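Local structure of hypothetical protein yiiX (Escherichia coli, 2IF6) at residues Gln132-Phe137 with Asn155-Glu160; Ile23-His28 with Asn141-Ala146. The protein is of unproven function but belongs to the permuted papain-like YaeF/YiiX family and probably acts as a lipid-binding hydrolase. All blocks are in the same frame, centred on the assembly; numbering follows the deposited sequence.

Interaction 1. Residues Gln132-Phe137 with Asn155-Glu160; sequences QKLKEF and NIPLEE
L134 packs its side chain against the turn P157-E160 while its own backbone N-H is held by E160 O at 2.9 Å. This is the tight part of the contact. With CG anti to the backbone N (chi1 176°), methyl CD2 is carried to the start of the turn, 3.6 Å from CG2 of I156, the two side chains crossing at about a right angle, and 3.3 Å from the carbonyl O of P157. A second backbone bond follows one residue on: K135 N donates to L158 O at 2.9 Å, on a lone pair in the carbonyl plane. E160 O also receives a CA-H contact from K133, so the turn is held by main-chain groups of three successive residues, K133 to K135.

The solvent side is looser and ionic. The carboxylate of E159, whose chain bends at chi2 (-70°), is shared by two extended lysines. NZ of K135 lies 2.8 Å from E159 OE2 on its syn lone pair and makes a weak bond to OE1; NZ of K133 approaches E159 OE1 at 3.0 Å, nearly head-on to the C-O bond. Two ammonium groups around one carboxylate would be expected to favour its ionised form.

At the start of the turn, I156 packs on L148 and P157 on Y152 of helix 142-152, and strand 132-133 pairs antiparallel with strand 161-162.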
ATOM      1  N   GLN A 132     -12.639   6.021   0.984  1.00 22.75           N
ATOM      2  CA  GLN A 132     -13.920   5.949   1.675  1.00 22.35           C
ATOM      3  C   GLN A 132     -13.698   6.102   3.191  1.00 22.04           C
ATOM      4  O   GLN A 132     -12.556   6.199   3.651  1.00 20.45           O
ATOM      5  CB  GLN A 132     -14.711   4.682   1.313  1.00 22.83           C
ATOM      6  CG  GLN A 132     -14.179   3.403   1.890  1.00 21.88           C
ATOM      7  CD  GLN A 132     -15.046   2.154   1.605  1.00 24.66           C
ATOM      8  OE1 GLN A 132     -15.844   2.106   0.657  1.00 28.77           O
ATOM      9  NE2 GLN A 132     -14.893   1.145   2.449  1.00 23.99           N
ATOM     10  N   LYS A 133     -14.783   6.191   3.945  1.00 20.82           N
ATOM     11  CA  LYS A 133     -14.647   6.398   5.410  1.00 20.12           C
ATOM     12  C   LYS A 133     -14.392   5.075   6.097  1.00 19.62           C
ATOM     13  O   LYS A 133     -14.825   4.029   5.624  1.00 19.90           O
ATOM     14  CB  LYS A 133     -15.903   7.055   5.971  1.00 18.08           C
ATOM     15  CG  LYS A 133     -15.995   8.546   5.703  1.00 20.24           C
ATOM     16  CD  LYS A 133     -17.356   9.055   6.107  1.00 25.82           C
ATOM     17  CE  LYS A 133     -17.365  10.559   6.035  1.00 30.44           C
ATOM     18  NZ  LYS A 133     -18.692  11.122   6.369  1.00 35.28           N
ATOM     19  N   LEU A 134     -13.696   5.118   7.234  1.00 20.36           N
ATOM     20  CA  LEU A 134     -13.428   3.897   7.984  1.00 21.18           C
ATOM     21  C   LEU A 134     -14.703   3.097   8.266  1.00 20.67           C
ATOM     22  O   LEU A 134     -14.702   1.875   8.157  1.00 20.19           O
ATOM     23  CB  LEU A 134     -12.676   4.193   9.296  1.00 21.08           C
ATOM     24  CG  LEU A 134     -12.456   2.961  10.185  1.00 22.70           C
ATOM     25  CD1 LEU A 134     -11.432   2.061   9.521  1.00 23.42           C
ATOM     26  CD2 LEU A 134     -12.032   3.375  11.596  1.00 22.56           C
ATOM     27  N   LYS A 135     -15.786   3.789   8.617  1.00 21.14           N
ATOM     28  CA  LYS A 135     -17.048   3.102   8.935  1.00 21.18           C
ATOM     29  C   LYS A 135     -17.664   2.356   7.751  1.00 21.52           C
ATOM     30  O   LYS A 135     -18.526   1.504   7.956  1.00 21.56           O
ATOM     31  CB  LYS A 135     -18.077   4.081   9.530  1.00 20.63           C
ATOM     32  CG  LYS A 135     -18.600   5.104   8.569  1.00 23.26           C
ATOM     33  CD  LYS A 135     -19.387   6.198   9.316  1.00 26.45           C
ATOM     34  CE  LYS A 135     -20.080   7.087   8.348  1.00 28.68           C
ATOM     35  NZ  LYS A 135     -20.810   8.224   9.009  1.00 34.24           N
ATOM     36  N   GLU A 136     -17.228   2.685   6.533  1.00 21.49           N
ATOM     37  CA  GLU A 136     -17.754   2.074   5.293  1.00 21.74           C
ATOM     38  C   GLU A 136     -17.101   0.727   4.934  1.00 22.07           C
ATOM     39  O   GLU A 136     -17.574  -0.022   4.046  1.00 22.48           O
ATOM     40  CB  GLU A 136     -17.719   3.126   4.150  1.00 22.17           C
ATOM     41  CG  GLU A 136     -18.699   4.247   4.479  1.00 24.46           C
ATOM     42  CD  GLU A 136     -18.525   5.531   3.676  1.00 29.31           C
ATOM     43  OE1 GLU A 136     -19.467   6.371   3.727  1.00 31.48           O
ATOM     44  OE2 GLU A 136     -17.482   5.700   2.997  1.00 30.08           O
ATOM     45  N   PHE A 137     -16.039   0.388   5.652  1.00 21.89           N
ATOM     46  CA  PHE A 137     -15.438  -0.931   5.500  1.00 22.01           C
ATOM     47  C   PHE A 137     -16.335  -1.931   6.182  1.00 23.31           C
ATOM     48  O   PHE A 137     -17.376  -1.534   6.744  1.00 23.51           O
ATOM     49  CB  PHE A 137     -13.984  -0.918   5.988  1.00 21.71           C
ATOM     50  CG  PHE A 137     -13.083  -0.127   5.079  1.00 22.44           C
ATOM     51  CD1 PHE A 137     -12.505  -0.719   3.968  1.00 23.60           C
ATOM     52  CD2 PHE A 137     -12.879   1.233   5.288  1.00 24.77           C
ATOM     53  CE1 PHE A 137     -11.686   0.026   3.100  1.00 26.40           C
ATOM     54  CE2 PHE A 137     -12.065   1.983   4.425  1.00 25.21           C
ATOM     55  CZ  PHE A 137     -11.470   1.387   3.340  1.00 23.52           C
ATOM     56  N   ASN A 155     -12.582   4.882  21.115  1.00 24.82           N
ATOM     57  CA  ASN A 155     -12.370   6.024  20.241  1.00 25.88           C
ATOM     58  C   ASN A 155     -12.003   5.608  18.802  1.00 25.26           C
ATOM     59  O   ASN A 155     -10.934   5.935  18.301  1.00 25.47           O
ATOM     60  CB  ASN A 155     -11.312   6.969  20.833  1.00 26.01           C
ATOM     61  CG  ASN A 155     -11.901   7.945  21.863  1.00 31.37           C
ATOM     62  OD1 ASN A 155     -13.082   7.848  22.234  1.00 34.25           O
ATOM     63  ND2 ASN A 155     -11.067   8.895  22.344  1.00 34.03           N
ATOM     64  N   ILE A 156     -12.895   4.857  18.162  1.00 25.09           N
ATOM     65  CA  ILE A 156     -12.690   4.466  16.764  1.00 24.94           C
ATOM     66  C   ILE A 156     -12.936   5.671  15.839  1.00 24.26           C
ATOM     67  O   ILE A 156     -13.978   6.345  15.935  1.00 24.71           O
ATOM     68  CB  ILE A 156     -13.556   3.236  16.397  1.00 24.62           C
ATOM     69  CG1 ILE A 156     -13.177   2.045  17.288  1.00 25.00           C
ATOM     70  CG2 ILE A 156     -13.363   2.856  14.924  1.00 24.86           C
ATOM     71  CD1 ILE A 156     -14.242   0.950  17.319  1.00 27.90           C
ATOM     72  N   PRO A 157     -11.962   5.999  14.962  1.00 24.63           N
ATOM     73  CA  PRO A 157     -12.190   7.150  14.068  1.00 24.40           C
ATOM     74  C   PRO A 157     -13.028   6.751  12.839  1.00 24.62           C
ATOM     75  O   PRO A 157     -12.510   6.662  11.711  1.00 24.72           O
ATOM     76  CB  PRO A 157     -10.785   7.563  13.658  1.00 23.46           C
ATOM     77  CG  PRO A 157      -9.968   6.319  13.767  1.00 25.04           C
ATOM     78  CD  PRO A 157     -10.648   5.377  14.743  1.00 24.31           C
ATOM     79  N   LEU A 158     -14.322   6.573  13.076  1.00 24.62           N
ATOM     80  CA  LEU A 158     -15.276   6.094  12.075  1.00 23.77           C
ATOM     81  C   LEU A 158     -15.400   6.965  10.845  1.00 23.34           C
ATOM     82  O   LEU A 158     -15.712   6.439   9.777  1.00 23.37           O
ATOM     83  CB  LEU A 158     -16.653   5.899  12.704  1.00 23.92           C
ATOM     84  CG  LEU A 158     -16.793   4.712  13.680  1.00 25.19           C
ATOM     85  CD1 LEU A 158     -18.200   4.625  14.270  1.00 29.79           C
ATOM     86  CD2 LEU A 158     -16.433   3.398  13.021  1.00 27.23           C
ATOM     87  N   GLU A 159     -15.170   8.272  10.985  1.00 22.45           N
ATOM     88  CA  GLU A 159     -15.325   9.216   9.877  1.00 23.25           C
ATOM     89  C   GLU A 159     -14.039   9.485   9.113  1.00 23.26           C
ATOM     90  O   GLU A 159     -14.052  10.250   8.147  1.00 23.53           O
ATOM     91  CB  GLU A 159     -15.896  10.545  10.355  1.00 24.33           C
ATOM     92  CG  GLU A 159     -17.127  10.407  11.241  1.00 27.43           C
ATOM     93  CD  GLU A 159     -18.365   9.937  10.477  1.00 33.89           C
ATOM     94  OE1 GLU A 159     -18.499  10.236   9.256  1.00 35.41           O
ATOM     95  OE2 GLU A 159     -19.225   9.274  11.113  1.00 36.97           O
ATOM     96  N   GLU A 160     -12.943   8.860   9.532  1.00 22.35           N
ATOM     97  CA  GLU A 160     -11.653   9.084   8.881  1.00 22.32           C
ATOM     98  C   GLU A 160     -11.704   8.628   7.407  1.00 21.82           C
ATOM     99  O   GLU A 160     -12.169   7.534   7.111  1.00 21.05           O
ATOM    100  CB  GLU A 160     -10.542   8.319   9.608  1.00 21.62           C
ATOM    101  CG  GLU A 160      -9.127   8.740   9.166  1.00 23.54           C
ATOM    102  CD  GLU A 160      -8.701  10.081   9.762  1.00 27.69           C
ATOM    103  OE1 GLU A 160      -9.022  10.314  10.950  1.00 30.10           O
ATOM    104  OE2 GLU A 160      -8.048  10.915   9.066  1.00 27.81           O
TER

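Interaction 2. Residues Ile23-His28 with Asn141-Ala146; sequences IQLATH and NPLVQA
L25 reaches from helix 20-27 to the first turn of helix 142-152, and its side chain can be followed outward atom by atom. CB lies 3.7 Å from CG2 of V144, at the inner side of the contact. CG stands anti to the carbonyl carbon (chi1 -78°), and from it CD1 leads on to the start of the partner helix. There this methyl lies 3.7 Å from OD1 of N141, close also to the amide carbon CG, and 4.2 Å from CB of L143. The leucine thus spans from V144 to the cap residue, crossing the N141 side chain at a slant.

N141 has a second task: its OD1 accepts from L143 N at 3.0 Å, the donor tilted 19° from the amide plane, so the group that L25 packs against is fixed as the N-cap of helix 142-152. CG2 of V144 also lies near A26 N, while its CG1 faces CB of A26, 4.3 Å away. No hydrogen bond joins the two segments.

Outside them, L143 leans on K21 and A22 of helix 20-27, and H28 NE2 is hydrogen-bonded to OD2 of D138. H28, with positive phi, closes helix 20-27 in a Schellman motif. The short segments cross at -115°, their axes 9.3 Å apart: apolar helix-helix packing at the protein surface, where a C-terminal helix end meets a capped N terminus.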
ATOM      1  N   ILE A  23      -7.316  -6.710   8.497  1.00 18.62           N
ATOM      2  CA  ILE A  23      -7.278  -5.884   7.303  1.00 19.13           C
ATOM      3  C   ILE A  23      -7.911  -6.628   6.115  1.00 18.29           C
ATOM      4  O   ILE A  23      -8.789  -6.099   5.459  1.00 18.40           O
ATOM      5  CB  ILE A  23      -5.841  -5.417   6.962  1.00 19.39           C
ATOM      6  CG1 ILE A  23      -5.373  -4.349   7.976  1.00 20.71           C
ATOM      7  CG2 ILE A  23      -5.799  -4.808   5.576  1.00 19.20           C
ATOM      8  CD1 ILE A  23      -3.891  -4.095   7.936  1.00 23.46           C
ATOM      9  N   GLN A  24      -7.496  -7.862   5.879  1.00 18.17           N
ATOM     10  CA  GLN A  24      -8.053  -8.666   4.773  1.00 17.94           C
ATOM     11  C   GLN A  24      -9.583  -8.761   4.858  1.00 17.93           C
ATOM     12  O   GLN A  24     -10.318  -8.595   3.867  1.00 17.43           O
ATOM     13  CB  GLN A  24      -7.454 -10.066   4.823  1.00 18.72           C
ATOM     14  CG  GLN A  24      -5.958 -10.136   4.514  1.00 20.53           C
ATOM     15  CD  GLN A  24      -5.489 -11.566   4.500  1.00 25.15           C
ATOM     16  OE1 GLN A  24      -5.874 -12.358   5.364  1.00 30.35           O
ATOM     17  NE2 GLN A  24      -4.695 -11.921   3.511  1.00 25.90           N
ATOM     18  N   LEU A  25     -10.073  -8.981   6.067  1.00 17.12           N
ATOM     19  CA  LEU A  25     -11.502  -9.131   6.300  1.00 18.29           C
ATOM     20  C   LEU A  25     -12.295  -7.836   6.117  1.00 17.82           C
ATOM     21  O   LEU A  25     -13.303  -7.816   5.426  1.00 18.57           O
ATOM     22  CB  LEU A  25     -11.699  -9.652   7.715  1.00 17.83           C
ATOM     23  CG  LEU A  25     -11.464 -11.137   7.969  1.00 20.55           C
ATOM     24  CD1 LEU A  25     -11.613 -11.318   9.464  1.00 20.15           C
ATOM     25  CD2 LEU A  25     -12.470 -11.983   7.183  1.00 22.00           C
ATOM     26  N   ALA A  26     -11.847  -6.755   6.754  1.00 17.74           N
ATOM     27  CA  ALA A  26     -12.498  -5.459   6.649  1.00 18.62           C
ATOM     28  C   ALA A  26     -12.528  -4.917   5.201  1.00 19.88           C
ATOM     29  O   ALA A  26     -13.418  -4.127   4.823  1.00 19.63           O
ATOM     30  CB  ALA A  26     -11.792  -4.460   7.562  1.00 18.00           C
ATOM     31  N   THR A  27     -11.524  -5.291   4.411  1.00 19.86           N
ATOM     32  CA  THR A  27     -11.388  -4.634   3.092  1.00 20.62           C
ATOM     33  C   THR A  27     -11.747  -5.555   1.947  1.00 21.33           C
ATOM     34  O   THR A  27     -11.625  -5.141   0.760  1.00 22.08           O
ATOM     35  CB  THR A  27      -9.970  -4.137   2.824  1.00 20.40           C
ATOM     36  OG1 THR A  27      -9.090  -5.266   2.715  1.00 19.93           O
ATOM     37  CG2 THR A  27      -9.495  -3.133   3.905  1.00 20.25           C
ATOM     38  N   HIS A  28     -12.175  -6.768   2.317  1.00 21.57           N
ATOM     39  CA  HIS A  28     -12.564  -7.890   1.453  1.00 23.57           C
ATOM     40  C   HIS A  28     -11.457  -8.238   0.476  1.00 23.45           C
ATOM     41  O   HIS A  28     -11.661  -8.233  -0.736  1.00 24.56           O
ATOM     42  CB  HIS A  28     -13.898  -7.636   0.715  1.00 24.03           C
ATOM     43  CG  HIS A  28     -15.107  -7.643   1.606  1.00 28.81           C
ATOM     44  ND1 HIS A  28     -16.398  -7.628   1.106  1.00 33.02           N
ATOM     45  CD2 HIS A  28     -15.225  -7.636   2.954  1.00 30.65           C
ATOM     46  CE1 HIS A  28     -17.255  -7.627   2.117  1.00 35.01           C
ATOM     47  NE2 HIS A  28     -16.569  -7.631   3.249  1.00 30.86           N
ATOM     48  N   ASN A 141     -17.155  -8.497  11.250  1.00 31.25           N
ATOM     49  CA  ASN A 141     -16.491  -9.691  11.807  1.00 31.50           C
ATOM     50  C   ASN A 141     -15.927  -9.433  13.212  1.00 31.42           C
ATOM     51  O   ASN A 141     -15.295  -8.416  13.431  1.00 31.24           O
ATOM     52  CB  ASN A 141     -15.382 -10.187  10.873  1.00 31.33           C
ATOM     53  CG  ASN A 141     -14.962 -11.627  11.160  1.00 33.06           C
ATOM     54  OD1 ASN A 141     -14.187 -11.899  12.089  1.00 35.64           O
ATOM     55  ND2 ASN A 141     -15.435 -12.554  10.333  1.00 30.99           N
ATOM     56  N   PRO A 142     -16.163 -10.360  14.169  1.00 31.57           N
ATOM     57  CA  PRO A 142     -15.701 -10.190  15.554  1.00 31.04           C
ATOM     58  C   PRO A 142     -14.182 -10.109  15.675  1.00 30.36           C
ATOM     59  O   PRO A 142     -13.679  -9.458  16.601  1.00 29.87           O
ATOM     60  CB  PRO A 142     -16.210 -11.452  16.259  1.00 31.27           C
ATOM     61  CG  PRO A 142     -17.331 -11.954  15.409  1.00 32.09           C
ATOM     62  CD  PRO A 142     -16.897 -11.630  13.997  1.00 31.63           C
ATOM     63  N   LEU A 143     -13.460 -10.749  14.747  1.00 28.93           N
ATOM     64  CA  LEU A 143     -12.004 -10.613  14.692  1.00 28.67           C
ATOM     65  C   LEU A 143     -11.655  -9.155  14.405  1.00 27.09           C
ATOM     66  O   LEU A 143     -10.775  -8.594  15.031  1.00 26.90           O
ATOM     67  CB  LEU A 143     -11.387 -11.543  13.645  1.00 29.20           C
ATOM     68  CG  LEU A 143      -9.880 -11.833  13.728  1.00 33.19           C
ATOM     69  CD1 LEU A 143      -9.586 -13.266  13.362  1.00 35.14           C
ATOM     70  CD2 LEU A 143      -9.041 -10.912  12.830  1.00 34.09           C
ATOM     71  N   VAL A 144     -12.388  -8.539  13.483  1.00 26.01           N
ATOM     72  CA  VAL A 144     -12.161  -7.160  13.137  1.00 24.47           C
ATOM     73  C   VAL A 144     -12.517  -6.245  14.337  1.00 24.98           C
ATOM     74  O   VAL A 144     -11.727  -5.341  14.689  1.00 25.30           O
ATOM     75  CB  VAL A 144     -12.943  -6.794  11.865  1.00 24.62           C
ATOM     76  CG1 VAL A 144     -12.953  -5.290  11.622  1.00 24.14           C
ATOM     77  CG2 VAL A 144     -12.331  -7.540  10.652  1.00 24.87           C
ATOM     78  N   GLN A 145     -13.691  -6.472  14.938  1.00 24.70           N
ATOM     79  CA  GLN A 145     -14.091  -5.668  16.103  0.50 24.28           C
ATOM     80  C   GLN A 145     -13.075  -5.784  17.247  1.00 24.01           C
ATOM     81  O   GLN A 145     -12.759  -4.759  17.873  1.00 22.72           O
ATOM     82  CB  GLN A 145     -15.525  -5.975  16.566  0.50 24.50           C
ATOM     83  CG  GLN A 145     -16.635  -5.400  15.677  0.50 24.31           C
ATOM     84  CD  GLN A 145     -16.838  -3.887  15.831  0.50 26.52           C
ATOM     85  OE1 GLN A 145     -16.613  -3.300  16.904  0.50 24.40           O
ATOM     86  NE2 GLN A 145     -17.267  -3.252  14.749  0.50 23.74           N
ATOM     87  N   ALA A 146     -12.531  -6.980  17.491  1.00 23.96           N
ATOM     88  CA  ALA A 146     -11.512  -7.152  18.543  1.00 23.72           C
ATOM     89  C   ALA A 146     -10.242  -6.328  18.283  1.00 23.10           C
ATOM     90  O   ALA A 146      -9.723  -5.654  19.175  1.00 22.31           O
ATOM     91  CB  ALA A 146     -11.174  -8.624  18.757  1.00 24.04           C
TER

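In the fold
From the N terminus, the chain first passes helix 20-27, whose partner in interaction 2 comes more than a hundred residues later, after four strands of the main antiparallel sheet. Strand 132-133 then opens interaction 1, helix 142-152 closes interaction 2, and the turn beyond that helix closes interaction 1 over a much shorter loop. The segments therefore alternate, and the two closures cross. Their centres lie about 13 Å apart, joined directly by F137, whose CB is 3.5 Å from A26 O and whose ring packs on T27. Together they tie helix 142-152 at its start to helix 20-27 and, through the turn after its end, to the small two-stranded sheet.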